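Side-chain contacts in PA1221 (PDB 4DG8), which belongs to the ANL superfamily, combining an AMP-binding enzyme region with a phosphopantetheine attachment site, and holds adenosine monophosphate in this crystal: residues Q196-F201 / K337-T342; C319-V322 / D326-E329. One frame throughout, in Å; residues are numbered along the deposited sequence.

Contact 1. Residues Q196-F201 / K337-T342; sequences QSFLAF and KAIAGT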
# COMPACT_ATOMS: atom_id res chain seq x y z
N GLN A 196 14.56 11.67 -3.94
CA GLN A 196 13.94 11.97 -2.65
C GLN A 196 14.97 12.01 -1.51
O GLN A 196 15.75 11.06 -1.30
CB GLN A 196 12.82 10.97 -2.34
CG GLN A 196 11.77 10.88 -3.44
CD GLN A 196 10.72 11.99 -3.37
OE1 GLN A 196 10.80 12.92 -2.55
NE2 GLN A 196 9.72 11.88 -4.25
N SER A 197 14.99 13.12 -0.78
CA SER A 197 15.86 13.25 0.39
C SER A 197 15.58 12.21 1.50
O SER A 197 16.48 11.85 2.27
CB SER A 197 15.80 14.67 0.95
OG SER A 197 14.46 15.05 1.21
N PHE A 198 14.35 11.71 1.58
CA PHE A 198 14.04 10.76 2.65
C PHE A 198 14.53 9.33 2.32
O PHE A 198 14.44 8.43 3.16
CB PHE A 198 12.55 10.77 3.02
CG PHE A 198 11.62 10.50 1.86
CD1 PHE A 198 11.30 9.21 1.50
CD2 PHE A 198 11.06 11.55 1.14
CE1 PHE A 198 10.45 8.96 0.44
CE2 PHE A 198 10.21 11.31 0.08
CZ PHE A 198 9.90 10.01 -0.27
N LEU A 199 14.96 9.13 1.08
CA LEU A 199 15.57 7.87 0.63
C LEU A 199 17.10 7.91 0.50
O LEU A 199 17.71 7.04 -0.14
CB LEU A 199 14.91 7.33 -0.65
CG LEU A 199 13.43 6.97 -0.53
CD1 LEU A 199 12.90 6.53 -1.90
CD2 LEU A 199 13.14 5.90 0.59
N ALA A 200 17.70 8.96 1.02
CA ALA A 200 19.11 9.25 0.72
C ALA A 200 20.17 8.65 1.65
O ALA A 200 21.33 9.06 1.60
CB ALA A 200 19.32 10.77 0.59
N PHE A 201 19.77 7.76 2.56
CA PHE A 201 20.68 7.29 3.61
C PHE A 201 21.33 5.90 3.42
O PHE A 201 22.10 5.45 4.27
CB PHE A 201 20.00 7.43 4.98
CG PHE A 201 19.21 8.71 5.12
CD1 PHE A 201 19.86 9.94 5.24
CD2 PHE A 201 17.82 8.69 5.12
CE1 PHE A 201 19.13 11.12 5.36
CE2 PHE A 201 17.08 9.87 5.25
CZ PHE A 201 17.74 11.08 5.37
N LYS A 337 6.44 17.39 5.09
CA LYS A 337 6.12 18.18 3.91
C LYS A 337 5.97 17.30 2.67
O LYS A 337 6.32 16.12 2.69
CB LYS A 337 7.20 19.25 3.68
CG LYS A 337 7.31 20.27 4.82
CD LYS A 337 8.53 21.19 4.65
CE LYS A 337 8.64 22.22 5.77
NZ LYS A 337 9.92 23.01 5.70
N ALA A 338 5.46 17.88 1.59
CA ALA A 338 5.29 17.19 0.31
C ALA A 338 6.57 16.52 -0.19
O ALA A 338 7.65 17.11 -0.18
CB ALA A 338 4.78 18.18 -0.76
N ILE A 339 6.46 15.26 -0.61
CA ILE A 339 7.60 14.62 -1.24
C ILE A 339 7.76 15.23 -2.62
O ILE A 339 6.82 15.83 -3.16
CB ILE A 339 7.44 13.09 -1.32
CG1 ILE A 339 6.38 12.72 -2.35
CG2 ILE A 339 7.06 12.50 0.06
CD1 ILE A 339 6.42 11.24 -2.73
N ALA A 340 8.95 15.10 -3.19
CA ALA A 340 9.19 15.60 -4.54
C ALA A 340 8.14 15.06 -5.54
O ALA A 340 7.74 13.89 -5.47
CB ALA A 340 10.62 15.25 -5.00
N GLY A 341 7.68 15.92 -6.45
CA GLY A 341 6.69 15.52 -7.45
C GLY A 341 5.27 15.72 -6.94
O GLY A 341 4.29 15.62 -7.68
N THR A 342 5.17 16.02 -5.65
CA THR A 342 3.87 16.27 -5.05
C THR A 342 3.80 17.68 -4.47
O THR A 342 4.83 18.27 -4.13
CB THR A 342 3.60 15.22 -3.97
OG1 THR A 342 3.41 13.95 -4.61
CG2 THR A 342 2.37 15.57 -3.13
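Gln196 presents the OE1/NE2 edge of its side-chain amide to the backbone of Ala340 and grips that residue at both its polar atoms. The amide N-H of Ala340 reaches Gln196 OE1 at 2.9 Å, lying in the carbonyl plane and on a lone pair, though the bond is bent, with an N-H...O angle of 143°. In return Gln196 NE2 donates a hydrogen bond to Ala340 O at 3.1 Å, somewhat tilted from both planes. Glutamine suits the place because one flat group supplies a donor and an acceptor side by side; a bend at chi2 (-82°) folds the amide toward segment 337-342, and NE2 also binds the carbonyl of Arg191. The gripped residue is the second of a type II beta turn, Ile339 to Thr342, that leaves the edge strand 337-338 of a five-stranded mixed sheet; Gly341 takes the positive phi favoured there. Next to this amide pair, Phe198 crosses Ile339 obliquely, its CE2 3.4 Å from Ile339 CG2; both apolar side chains suit a buried setting against Cys320, and Phe198 also touches Leu282. One face of the phenyl ring carries Gln196 CB, offset toward the rim.

Contact 2. Residues C319-V322 / D326-E329; sequences CCHV and DDLE
A histidine and an aspartate meet at only 2.6 Å, His321 NE2 to Asp327 OD2, and this one hydrogen bond carries nearly the whole contact. Its geometry is lopsided. Seen from the imidazole, the acceptor lies near the ring plane, at the edge, and the N-H...O angle is 152°. Seen from the aspartate, the nitrogen comes from above the carboxylate, 40° out of its plane, and the ring and carboxylate planes stand 52° apart instead of lying flat together.

The two side chains approach from opposite directions. On His321, CG is anti to the backbone N, which sends the ring out from strand 319-322 with NE2 leading toward the turn 326-329. Asp327 OD1 is farther from the ring, 3.7 Å from His321 NE2, and forms a salt bridge with Arg411, while OD2 also accepts the backbone N-H of Thr324 in the short link between the segments. The carboxylate is therefore tied down at both oxygens, which fixes its rotation and probably steadies its negative charge in a buried position. Aspartate suits the place since its short stem leaves the acceptors close to its own 3-10 turn and within reach of Thr324. Histidine suits its place because its ring carries an N-H at the far end, and together with the aspartate it spans the 10.1 Å from His321 CA to Asp327 CA.

The backbone bond from Glu329 N to Asp326 O, 2.9 Å, closes the turn that presents Asp327. His321 lies about 8 Å from the bound AMP, measured from its side chain. Such a histidine-carboxylate hydrogen bond here pins a 3-10 turn near the end of strand 319-322, in the AMP-binding region of this ANL-family protein.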
# COMPACT_ATOMS: atom_id res chain seq x y z
N CYS A 319 3.13 13.14 2.06
CA CYS A 319 4.16 13.82 2.84
C CYS A 319 5.07 12.83 3.56
O CYS A 319 4.64 11.75 3.95
CB CYS A 319 3.52 14.74 3.88
SG CYS A 319 2.37 15.95 3.20
N CYS A 320 6.34 13.21 3.73
CA CYS A 320 7.24 12.49 4.62
C CYS A 320 7.95 13.45 5.54
O CYS A 320 8.10 14.64 5.21
CB CYS A 320 8.28 11.68 3.86
SG CYS A 320 7.58 10.36 2.89
N HIS A 321 8.37 12.93 6.68
CA HIS A 321 9.12 13.73 7.66
C HIS A 321 10.28 12.90 8.22
O HIS A 321 10.08 11.81 8.74
CB HIS A 321 8.19 14.20 8.79
CG HIS A 321 8.88 14.98 9.86
ND1 HIS A 321 9.47 16.20 9.62
CD2 HIS A 321 9.10 14.70 11.17
CE1 HIS A 321 10.02 16.64 10.74
NE2 HIS A 321 9.80 15.75 11.69
N VAL A 322 11.50 13.41 8.10
CA VAL A 322 12.62 12.74 8.73
C VAL A 322 12.59 13.09 10.21
O VAL A 322 12.63 14.27 10.58
CB VAL A 322 13.95 13.14 8.07
CG1 VAL A 322 15.12 12.70 8.93
CG2 VAL A 322 14.05 12.53 6.66
N ASP A 326 14.32 16.66 18.41
CA ASP A 326 13.27 17.48 19.00
C ASP A 326 11.89 16.86 18.89
O ASP A 326 11.05 17.00 19.79
CB ASP A 326 13.24 18.84 18.32
CG ASP A 326 13.73 19.92 19.21
OD1 ASP A 326 14.42 19.60 20.19
OD2 ASP A 326 13.42 21.10 18.93
N ASP A 327 11.64 16.18 17.77
CA ASP A 327 10.34 15.57 17.53
C ASP A 327 9.95 14.62 18.65
O ASP A 327 8.76 14.40 18.89
CB ASP A 327 10.31 14.83 16.18
CG ASP A 327 10.48 15.76 15.01
OD1 ASP A 327 10.13 16.96 15.16
OD2 ASP A 327 10.95 15.30 13.94
N LEU A 328 10.94 14.07 19.34
CA LEU A 328 10.68 13.06 20.35
C LEU A 328 10.06 13.67 21.60
O LEU A 328 9.63 12.95 22.51
CB LEU A 328 11.96 12.32 20.72
CG LEU A 328 12.69 11.66 19.56
CD1 LEU A 328 13.96 11.03 20.09
CD2 LEU A 328 11.81 10.63 18.87
N GLU A 329 10.00 15.00 21.63
CA GLU A 329 9.39 15.71 22.73
C GLU A 329 7.95 16.12 22.46
O GLU A 329 7.31 16.72 23.31
CB GLU A 329 10.20 16.97 23.07
CG GLU A 329 11.63 16.70 23.43
CD GLU A 329 11.76 15.68 24.54
OE1 GLU A 329 11.08 15.84 25.58
OE2 GLU A 329 12.53 14.71 24.36

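In sequence, the two segments of contact 2 fall between those of contact 1: segment 196-201 comes first, then 319-322 and 326-329, and finally 337-342. Their centres lie 14 Å apart, on the same side of the chain's centre. Both reach one five-stranded mixed sheet, in which strands 319-322 and 337-338 are antiparallel neighbours. There they touch directly, with Lys337 O 3.1 Å from Cys320 N, a probable hydrogen bond, and with Cys320 packed against Phe198 and Ile339. Contact 1 thus ties the loop after helix 186-193 to the sheet's edge, while contact 2 fastens the connection between strands 319-322 and 337-338 back onto the first of them, so both secure this side of the sheet in the AMP-binding region.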